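Local coordinates for protein fructose-1,6-bisphosphatase/inositol-1-monophosphatase (Thermotoga maritima, PDB 2P3V) that hydrolyses phosphate esters such as fructose 1,6-bisphosphate and inositol 1-phosphate, with magnesium as cofactor and with broad substrate specificity, at residues A[145-150]-A[170-175]; A[192-197]-A[231-236]. All blocks are in the same frame, centred on the assembly; numbering follows the deposited sequence.

Contact 1 (A[145-150]-A[170-175]); sequences ECVGST and RIRILG. With SRT (S,R meso-tartaric acid), chain F; SRT (S,R meso-tartaric acid), chain E.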
ATOM      1  N   GLU A 145       6.843  30.172  -4.533  1.00 38.94           N
ATOM      2  CA  GLU A 145       5.938  29.087  -4.210  1.00 39.39           C
ATOM      3  C   GLU A 145       6.259  27.802  -4.943  1.00 37.89           C
ATOM      4  O   GLU A 145       5.370  26.984  -5.197  1.00 40.72           O
ATOM      5  CB  GLU A 145       4.511  29.514  -4.503  1.00 41.55           C
ATOM      6  CG  GLU A 145       4.418  30.520  -5.608  1.00 49.14           C
ATOM      7  CD  GLU A 145       3.092  31.234  -5.606  1.00 58.81           C
ATOM      8  OE1 GLU A 145       2.913  32.142  -6.448  1.00 58.66           O
ATOM      9  OE2 GLU A 145       2.229  30.886  -4.762  1.00 61.27           O
ATOM     10  N   CYS A 146       7.535  27.621  -5.271  1.00 33.35           N
ATOM     11  CA  CYS A 146       7.969  26.424  -5.969  1.00 30.64           C
ATOM     12  C   CYS A 146       8.897  25.555  -5.175  1.00 29.38           C
ATOM     13  O   CYS A 146       9.718  26.036  -4.400  1.00 29.99           O
ATOM     14  CB  CYS A 146       8.698  26.758  -7.265  1.00 23.93           C
ATOM     15  SG  CYS A 146       7.637  27.267  -8.576  1.00 31.45           S
ATOM     16  N   VAL A 147       8.747  24.258  -5.393  1.00 27.88           N
ATOM     17  CA  VAL A 147       9.604  23.270  -4.795  1.00 24.57           C
ATOM     18  C   VAL A 147      10.285  22.660  -6.011  1.00 26.77           C
ATOM     19  O   VAL A 147       9.651  21.957  -6.796  1.00 28.75           O
ATOM     20  CB  VAL A 147       8.816  22.188  -4.070  1.00 20.16           C
ATOM     21  CG1 VAL A 147       9.726  21.005  -3.770  1.00 23.99           C
ATOM     22  CG2 VAL A 147       8.271  22.739  -2.783  1.00 21.65           C
ATOM     23  N   GLY A 148      11.560  22.974  -6.197  1.00 26.54           N
ATOM     24  CA  GLY A 148      12.288  22.420  -7.316  1.00 24.87           C
ATOM     25  C   GLY A 148      13.005  21.178  -6.837  1.00 27.30           C
ATOM     26  O   GLY A 148      12.787  20.711  -5.715  1.00 28.05           O
ATOM     27  N   SER A 149      13.856  20.627  -7.686  1.00 27.38           N
ATOM     28  CA  SER A 149      14.614  19.442  -7.319  1.00 31.52           C
ATOM     29  C   SER A 149      15.723  19.241  -8.329  1.00 31.24           C
ATOM     30  O   SER A 149      15.681  19.795  -9.424  1.00 35.57           O
ATOM     31  CB  SER A 149      13.708  18.210  -7.282  1.00 31.95           C
ATOM     32  OG  SER A 149      13.063  18.029  -8.527  1.00 39.26           O
ATOM     33  N   THR A 150      16.722  18.455  -7.960  1.00 29.59           N
ATOM     34  CA  THR A 150      17.834  18.200  -8.854  1.00 31.98           C
ATOM     35  C   THR A 150      18.497  16.881  -8.502  1.00 34.91           C
ATOM     36  O   THR A 150      18.138  16.232  -7.519  1.00 37.92           O
ATOM     37  CB  THR A 150      18.886  19.324  -8.765  1.00 29.41           C
ATOM     38  OG1 THR A 150      19.917  19.094  -9.733  1.00 37.08           O
ATOM     39  CG2 THR A 150      19.509  19.362  -7.381  1.00 24.89           C
ATOM     40  N   ARG A 170      11.650  25.160  -1.241  1.00 28.19           N
ATOM     41  CA  ARG A 170      12.603  24.106  -0.915  1.00 30.69           C
ATOM     42  C   ARG A 170      13.184  23.494  -2.180  1.00 30.26           C
ATOM     43  O   ARG A 170      12.636  23.646  -3.266  1.00 34.38           O
ATOM     44  CB  ARG A 170      11.902  22.993  -0.129  1.00 34.51           C
ATOM     45  CG  ARG A 170      11.357  23.389   1.230  1.00 33.21           C
ATOM     46  CD  ARG A 170      12.457  23.490   2.280  1.00 38.70           C
ATOM     47  NE  ARG A 170      11.902  23.676   3.620  1.00 36.57           N
ATOM     48  CZ  ARG A 170      11.313  24.792   4.030  1.00 31.87           C
ATOM     49  NH1 ARG A 170      11.211  25.822   3.207  1.00 29.57           N
ATOM     50  NH2 ARG A 170      10.816  24.872   5.252  1.00 34.89           N
ATOM     51  N   ILE A 171      14.310  22.814  -2.049  1.00 30.14           N
ATOM     52  CA  ILE A 171      14.869  22.128  -3.199  1.00 30.42           C
ATOM     53  C   ILE A 171      15.123  20.726  -2.687  1.00 31.43           C
ATOM     54  O   ILE A 171      15.797  20.533  -1.671  1.00 31.17           O
ATOM     55  CB  ILE A 171      16.169  22.771  -3.729  1.00 31.18           C
ATOM     56  CG1 ILE A 171      15.887  24.199  -4.223  1.00 33.86           C
ATOM     57  CG2 ILE A 171      16.703  21.955  -4.905  1.00 24.92           C
ATOM     58  CD1 ILE A 171      14.920  24.282  -5.409  1.00 25.57           C
ATOM     59  N   ARG A 172      14.540  19.757  -3.383  1.00 32.06           N
ATOM     60  CA  ARG A 172      14.637  18.351  -3.019  1.00 30.09           C
ATOM     61  C   ARG A 172      15.666  17.558  -3.814  1.00 28.78           C
ATOM     62  O   ARG A 172      15.943  17.855  -4.976  1.00 31.68           O
ATOM     63  CB  ARG A 172      13.275  17.673  -3.211  1.00 24.19           C
ATOM     64  CG  ARG A 172      12.148  18.242  -2.382  1.00 21.79           C
ATOM     65  CD  ARG A 172      12.346  17.942  -0.909  1.00 30.77           C
ATOM     66  NE  ARG A 172      11.380  18.657  -0.079  1.00 29.01           N
ATOM     67  CZ  ARG A 172      11.706  19.414   0.964  1.00 29.53           C
ATOM     68  NH1 ARG A 172      10.757  20.027   1.654  1.00 29.99           N
ATOM     69  NH2 ARG A 172      12.979  19.559   1.316  1.00 30.94           N
ATOM     70  N   ILE A 173      16.227  16.545  -3.166  1.00 24.87           N
ATOM     71  CA  ILE A 173      17.158  15.639  -3.810  1.00 24.86           C
ATOM     72  C   ILE A 173      16.606  14.279  -3.378  1.00 26.59           C
ATOM     73  O   ILE A 173      16.800  13.840  -2.231  1.00 26.36           O
ATOM     74  CB  ILE A 173      18.605  15.834  -3.322  1.00 24.71           C
ATOM     75  CG1 ILE A 173      19.078  17.258  -3.629  1.00 21.02           C
ATOM     76  CG2 ILE A 173      19.516  14.857  -4.043  1.00 19.34           C
ATOM     77  CD1 ILE A 173      20.457  17.589  -3.086  1.00 16.95           C
ATOM     78  N   LEU A 174      15.897  13.639  -4.308  1.00 27.29           N
ATOM     79  CA  LEU A 174      15.217  12.365  -4.069  1.00 26.94           C
ATOM     80  C   LEU A 174      15.968  11.097  -4.412  1.00 24.97           C
ATOM     81  O   LEU A 174      15.760  10.061  -3.774  1.00 25.36           O
ATOM     82  CB  LEU A 174      13.882  12.367  -4.811  1.00 31.97           C
ATOM     83  CG  LEU A 174      13.003  13.587  -4.541  1.00 28.94           C
ATOM     84  CD1 LEU A 174      11.800  13.521  -5.448  1.00 35.11           C
ATOM     85  CD2 LEU A 174      12.587  13.624  -3.076  1.00 25.60           C
ATOM     86  N   GLY A 175      16.804  11.155  -5.442  1.00 24.59           N
ATOM     87  CA  GLY A 175      17.586   9.982  -5.796  1.00 28.71           C
ATOM     88  C   GLY A 175      17.139   9.027  -6.893  1.00 29.35           C
ATOM     89  O   GLY A 175      17.735   7.952  -7.036  1.00 33.71           O
TER
HETATM   90  O1  SRT F4502      10.764  21.528   8.860  1.00 60.56           O
HETATM   91  O11 SRT F4502       8.944  20.444   7.867  1.00 59.17           O
HETATM   92  C1  SRT F4502      10.078  20.962   7.838  1.00 61.48           C
HETATM   93  C2  SRT F4502      10.901  21.046   6.529  1.00 60.66           C
HETATM   94  O2  SRT F4502      10.083  20.436   5.554  1.00 53.85           O
HETATM   95  C3  SRT F4502      12.297  20.299   6.684  1.00 58.87           C
HETATM   96  O3  SRT F4502      13.155  20.858   7.760  1.00 61.68           O
HETATM   97  C4  SRT F4502      13.026  20.444   5.347  1.00 59.49           C
HETATM   98  O4  SRT F4502      13.462  21.646   5.202  1.00 65.08           O
HETATM   99  O41 SRT F4502      13.184  19.573   4.549  1.00 57.41           O
HETATM  100  O1  SRT E4501      20.097  12.409 -11.094  1.00 53.54           O
HETATM  101  O11 SRT E4501      20.953  10.588 -12.284  1.00 55.85           O
HETATM  102  C1  SRT E4501      20.819  11.282 -11.258  1.00 58.71           C
HETATM  103  C2  SRT E4501      21.506  10.905  -9.936  1.00 60.66           C
HETATM  104  O2  SRT E4501      22.232   9.744 -10.260  1.00 62.36           O
HETATM  105  C3  SRT E4501      20.418  10.621  -8.823  1.00 59.79           C
HETATM  106  O3  SRT E4501      19.536  11.777  -8.550  1.00 59.85           O
HETATM  107  C4  SRT E4501      21.170  10.256  -7.547  1.00 60.16           C
HETATM  108  O4  SRT E4501      21.523   8.995  -7.562  1.00 55.71           O
HETATM  109  O41 SRT E4501      21.391  11.024  -6.652  1.00 53.61           O
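V147 and R172 meet on one face of two parallel strands, 147-150 and 170-172, which helix 157-164 links into a beta-alpha-beta unit of the inositol monophosphatase fold. Their side chains cross obliquely: V147 CG1, placed anti to the backbone N (chi1 166°), touches the aliphatic R172 CG at 3.9 Å. The R172 chain bends at chi2 (-69°), which carries its guanidinium back beside R170, where R170 CB lies over one of its faces, offset toward the rim. On the same face S149 CB faces R172 CB at 4.1 Å, while S149 OG bonds to F191 O of the neighbouring strand. I171 takes the other face, beside helix 157-164; its CD1 folds over the backbone of G148, 3.7 Å from G148 CA. The backbones are joined by G148 N to R170 O, R172 N to G148 O and T150 N to R172 O, the last 3.1 Å long with the donor nearly in line with the C=O bond.

R172 probably binds substrate, as in related enzymes, but here its NE donates to N86 OD1 of the second subunit, and R170 NH1 bonds to K35 O of that subunit, so this edge of the sheet takes part in the subunit interface. At that interface the two arginines share one carboxylate of a meso-tartaric acid, which R172 of the second subunit also binds. R172 NH2 makes a weak bond to O41, whereas R170 NE gives its N-H to O4, at the guanidinium edge, over 3.0 Å.

Contact 2 (A[192-197]-A[231-236]); sequences FVTWRI and FIFSNG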
ATOM      1  N   PHE A 192      12.618  20.250 -12.363  1.00 24.67           N
ATOM      2  CA  PHE A 192      13.633  19.240 -12.104  1.00 26.19           C
ATOM      3  C   PHE A 192      14.832  19.446 -13.027  1.00 26.20           C
ATOM      4  O   PHE A 192      14.694  19.453 -14.251  1.00 25.14           O
ATOM      5  CB  PHE A 192      13.045  17.836 -12.302  1.00 19.63           C
ATOM      6  CG  PHE A 192      14.064  16.734 -12.203  1.00 22.25           C
ATOM      7  CD1 PHE A 192      14.844  16.588 -11.054  1.00 25.11           C
ATOM      8  CD2 PHE A 192      14.255  15.845 -13.262  1.00 18.88           C
ATOM      9  CE1 PHE A 192      15.806  15.565 -10.963  1.00 23.37           C
ATOM     10  CE2 PHE A 192      15.206  14.828 -13.182  1.00 13.32           C
ATOM     11  CZ  PHE A 192      15.981  14.687 -12.029  1.00 15.81           C
ATOM     12  N   VAL A 193      16.005  19.604 -12.417  1.00 27.34           N
ATOM     13  CA  VAL A 193      17.249  19.831 -13.130  1.00 27.60           C
ATOM     14  C   VAL A 193      18.172  18.628 -13.022  1.00 29.72           C
ATOM     15  O   VAL A 193      18.404  18.116 -11.936  1.00 31.83           O
ATOM     16  CB  VAL A 193      17.966  21.052 -12.561  1.00 26.16           C
ATOM     17  CG1 VAL A 193      19.266  21.268 -13.287  1.00 29.36           C
ATOM     18  CG2 VAL A 193      17.079  22.267 -12.691  1.00 29.36           C
ATOM     19  N   THR A 194      18.713  18.187 -14.152  1.00 34.74           N
ATOM     20  CA  THR A 194      19.603  17.032 -14.174  1.00 39.98           C
ATOM     21  C   THR A 194      20.778  17.296 -15.120  1.00 43.74           C
ATOM     22  O   THR A 194      20.598  17.464 -16.323  1.00 42.83           O
ATOM     23  CB  THR A 194      18.815  15.778 -14.600  1.00 40.21           C
ATOM     24  OG1 THR A 194      19.667  14.631 -14.552  1.00 47.44           O
ATOM     25  CG2 THR A 194      18.242  15.954 -15.992  1.00 31.79           C
ATOM     26  N   TRP A 195      21.980  17.330 -14.553  1.00 51.13           N
ATOM     27  CA  TRP A 195      23.215  17.628 -15.284  1.00 60.87           C
ATOM     28  C   TRP A 195      23.957  16.401 -15.836  1.00 64.68           C
ATOM     29  O   TRP A 195      23.694  15.270 -15.432  1.00 65.98           O
ATOM     30  CB  TRP A 195      24.139  18.435 -14.358  1.00 65.14           C
ATOM     31  CG  TRP A 195      25.295  19.153 -15.017  1.00 73.98           C
ATOM     32  CD1 TRP A 195      25.244  19.971 -16.114  1.00 77.36           C
ATOM     33  CD2 TRP A 195      26.651  19.200 -14.549  1.00 76.89           C
ATOM     34  NE1 TRP A 195      26.480  20.528 -16.351  1.00 78.44           N
ATOM     35  CE2 TRP A 195      27.361  20.071 -15.407  1.00 77.93           C
ATOM     36  CE3 TRP A 195      27.332  18.590 -13.485  1.00 78.79           C
ATOM     37  CZ2 TRP A 195      28.721  20.353 -15.232  1.00 79.39           C
ATOM     38  CZ3 TRP A 195      28.687  18.870 -13.310  1.00 82.38           C
ATOM     39  CH2 TRP A 195      29.366  19.745 -14.184  1.00 82.42           C
ATOM     40  N   ARG A 196      24.881  16.658 -16.767  1.00 68.64           N
ATOM     41  CA  ARG A 196      25.710  15.640 -17.426  1.00 70.70           C
ATOM     42  C   ARG A 196      25.227  14.204 -17.268  1.00 69.70           C
ATOM     43  O   ARG A 196      25.878  13.402 -16.597  1.00 70.54           O
ATOM     44  CB  ARG A 196      27.161  15.738 -16.930  1.00 73.29           C
ATOM     45  CG  ARG A 196      27.875  17.019 -17.337  1.00 78.48           C
ATOM     46  CD  ARG A 196      29.317  17.065 -16.844  1.00 85.24           C
ATOM     47  NE  ARG A 196      29.997  18.272 -17.316  1.00 93.38           N
ATOM     48  CZ  ARG A 196      31.246  18.613 -17.001  1.00 95.52           C
ATOM     49  NH1 ARG A 196      31.972  17.839 -16.205  1.00 95.58           N
ATOM     50  NH2 ARG A 196      31.769  19.733 -17.487  1.00 95.28           N
ATOM     51  N   ILE A 197      24.100  13.877 -17.896  1.00 68.53           N
ATOM     52  CA  ILE A 197      23.541  12.527 -17.811  1.00 66.14           C
ATOM     53  C   ILE A 197      23.089  11.993 -19.162  1.00 63.47           C
ATOM     54  O   ILE A 197      22.836  12.764 -20.087  1.00 60.28           O
ATOM     55  CB  ILE A 197      22.341  12.483 -16.844  1.00 67.70           C
ATOM     56  CG1 ILE A 197      21.424  13.684 -17.102  1.00 65.72           C
ATOM     57  CG2 ILE A 197      22.834  12.438 -15.399  1.00 64.48           C
ATOM     58  CD1 ILE A 197      20.717  13.658 -18.446  1.00 58.50           C
ATOM     59  N   PHE A 231      19.317  18.470 -18.837  1.00 38.60           N
ATOM     60  CA  PHE A 231      17.874  18.636 -18.977  1.00 35.14           C
ATOM     61  C   PHE A 231      17.201  19.457 -17.896  1.00 32.17           C
ATOM     62  O   PHE A 231      17.644  19.482 -16.746  1.00 31.29           O
ATOM     63  CB  PHE A 231      17.202  17.261 -19.009  1.00 39.89           C
ATOM     64  CG  PHE A 231      17.461  16.484 -20.263  1.00 42.34           C
ATOM     65  CD1 PHE A 231      16.567  16.538 -21.327  1.00 37.10           C
ATOM     66  CD2 PHE A 231      18.620  15.722 -20.393  1.00 43.93           C
ATOM     67  CE1 PHE A 231      16.825  15.844 -22.504  1.00 42.94           C
ATOM     68  CE2 PHE A 231      18.888  15.023 -21.567  1.00 40.35           C
ATOM     69  CZ  PHE A 231      17.990  15.084 -22.624  1.00 43.96           C
ATOM     70  N   ILE A 232      16.111  20.113 -18.285  1.00 30.68           N
ATOM     71  CA  ILE A 232      15.304  20.909 -17.369  1.00 29.86           C
ATOM     72  C   ILE A 232      13.828  20.603 -17.620  1.00 30.85           C
ATOM     73  O   ILE A 232      13.297  20.878 -18.703  1.00 30.89           O
ATOM     74  CB  ILE A 232      15.527  22.447 -17.539  1.00 28.56           C
ATOM     75  CG1 ILE A 232      16.942  22.841 -17.107  1.00 27.27           C
ATOM     76  CG2 ILE A 232      14.547  23.209 -16.666  1.00 22.39           C
ATOM     77  CD1 ILE A 232      17.212  24.338 -17.197  1.00 24.72           C
ATOM     78  N   PHE A 233      13.180  20.007 -16.620  1.00 29.69           N
ATOM     79  CA  PHE A 233      11.760  19.682 -16.710  1.00 28.65           C
ATOM     80  C   PHE A 233      11.033  20.665 -15.796  1.00 27.62           C
ATOM     81  O   PHE A 233      11.448  20.875 -14.654  1.00 26.76           O
ATOM     82  CB  PHE A 233      11.484  18.257 -16.215  1.00 30.12           C
ATOM     83  CG  PHE A 233      12.275  17.186 -16.926  1.00 30.33           C
ATOM     84  CD1 PHE A 233      13.645  17.065 -16.732  1.00 28.53           C
ATOM     85  CD2 PHE A 233      11.636  16.270 -17.756  1.00 27.98           C
ATOM     86  CE1 PHE A 233      14.366  16.047 -17.349  1.00 27.96           C
ATOM     87  CE2 PHE A 233      12.348  15.251 -18.374  1.00 26.65           C
ATOM     88  CZ  PHE A 233      13.714  15.137 -18.171  1.00 29.96           C
ATOM     89  N   SER A 234       9.955  21.274 -16.279  1.00 26.84           N
ATOM     90  CA  SER A 234       9.225  22.225 -15.444  1.00 26.76           C
ATOM     91  C   SER A 234       7.765  22.280 -15.823  1.00 29.71           C
ATOM     92  O   SER A 234       7.318  21.586 -16.738  1.00 34.19           O
ATOM     93  CB  SER A 234       9.789  23.628 -15.602  1.00 26.30           C
ATOM     94  OG  SER A 234       9.144  24.286 -16.677  1.00 17.97           O
ATOM     95  N   ASN A 235       7.025  23.133 -15.129  1.00 28.88           N
ATOM     96  CA  ASN A 235       5.614  23.284 -15.411  1.00 29.32           C
ATOM     97  C   ASN A 235       5.404  24.331 -16.511  1.00 30.75           C
ATOM     98  O   ASN A 235       4.277  24.723 -16.820  1.00 31.81           O
ATOM     99  CB  ASN A 235       4.866  23.654 -14.128  1.00 31.09           C
ATOM    100  CG  ASN A 235       5.316  24.965 -13.547  1.00 27.06           C
ATOM    101  OD1 ASN A 235       6.375  25.485 -13.893  1.00 34.85           O
ATOM    102  ND2 ASN A 235       4.518  25.502 -12.640  1.00 30.72           N
ATOM    103  N   GLY A 236       6.505  24.768 -17.113  1.00 31.13           N
ATOM    104  CA  GLY A 236       6.415  25.744 -18.180  1.00 32.88           C
ATOM    105  C   GLY A 236       6.267  27.179 -17.717  1.00 35.15           C
ATOM    106  O   GLY A 236       6.686  28.103 -18.412  1.00 38.41           O
TER
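Three phenylalanines, F192, F231 and F233, crowd one face of the antiparallel strands 191-194 and 231-234, neighbours in the mixed five-stranded sheet of the inositol monophosphatase fold. F192 with F233 and T194 with F231 are hydrogen-bonded pairs, each exchanging two N-H...O bonds; between them V193 and I232, the non-hydrogen-bonded pair, occupy the other face, under helix 239-252. F192 and F233 lie side by side, yet their rings neither stack nor meet edge to face: the planes are inclined at 38°, and F192 CD2 reaches F233 CD1 at 3.7 Å. With F233 CG beside its own backbone N (chi1 -56°), the ring edge is brought to F192 O, which lies in the ring plane, and to T194 CG2. Helix 177-186 covers this face through A181, which both rings touch. Were F233 an alanine, F192 CD2 and T194 CG2 would lose the ring atoms they touch, which is likely to leave a gap beside A181.

T194 and F231 also run alongside each other, T194 CG2 lying 3.4 Å from F231 CB, while T194 OG1 bonds to Y153 OH. After the pairing, S234 OG accepts from G236 N in an ST turn. Past the other strand, I197, close to D201 of the probable second magnesium site, crosses F231, its CD1 at the ring edge, 3.5 Å from F231 CD2.

Overall arrangement
Contacts 1 and 2 lie in the same five-stranded mixed sheet, their centres 11 Å apart, and follow one another along the chain. The strand order 170-172, 147-150, 191-194, 231-234, 215-217 puts contact 1 at one edge and contact 2 further in, with strands 147-150 and 191-194 as direct neighbours. They are stitched there by S149 O with V193 N and by T150 OG1 with V193 O, probable hydrogen bonds. Helix 177-186 lies between the two contacts in sequence. Both are largely buried; contact 1 borders the second subunit, whereas no other chain of the assembly touches contact 2. R172 on strand 170-172 and R196, in the loop after strand 191-194, probably both bind substrate.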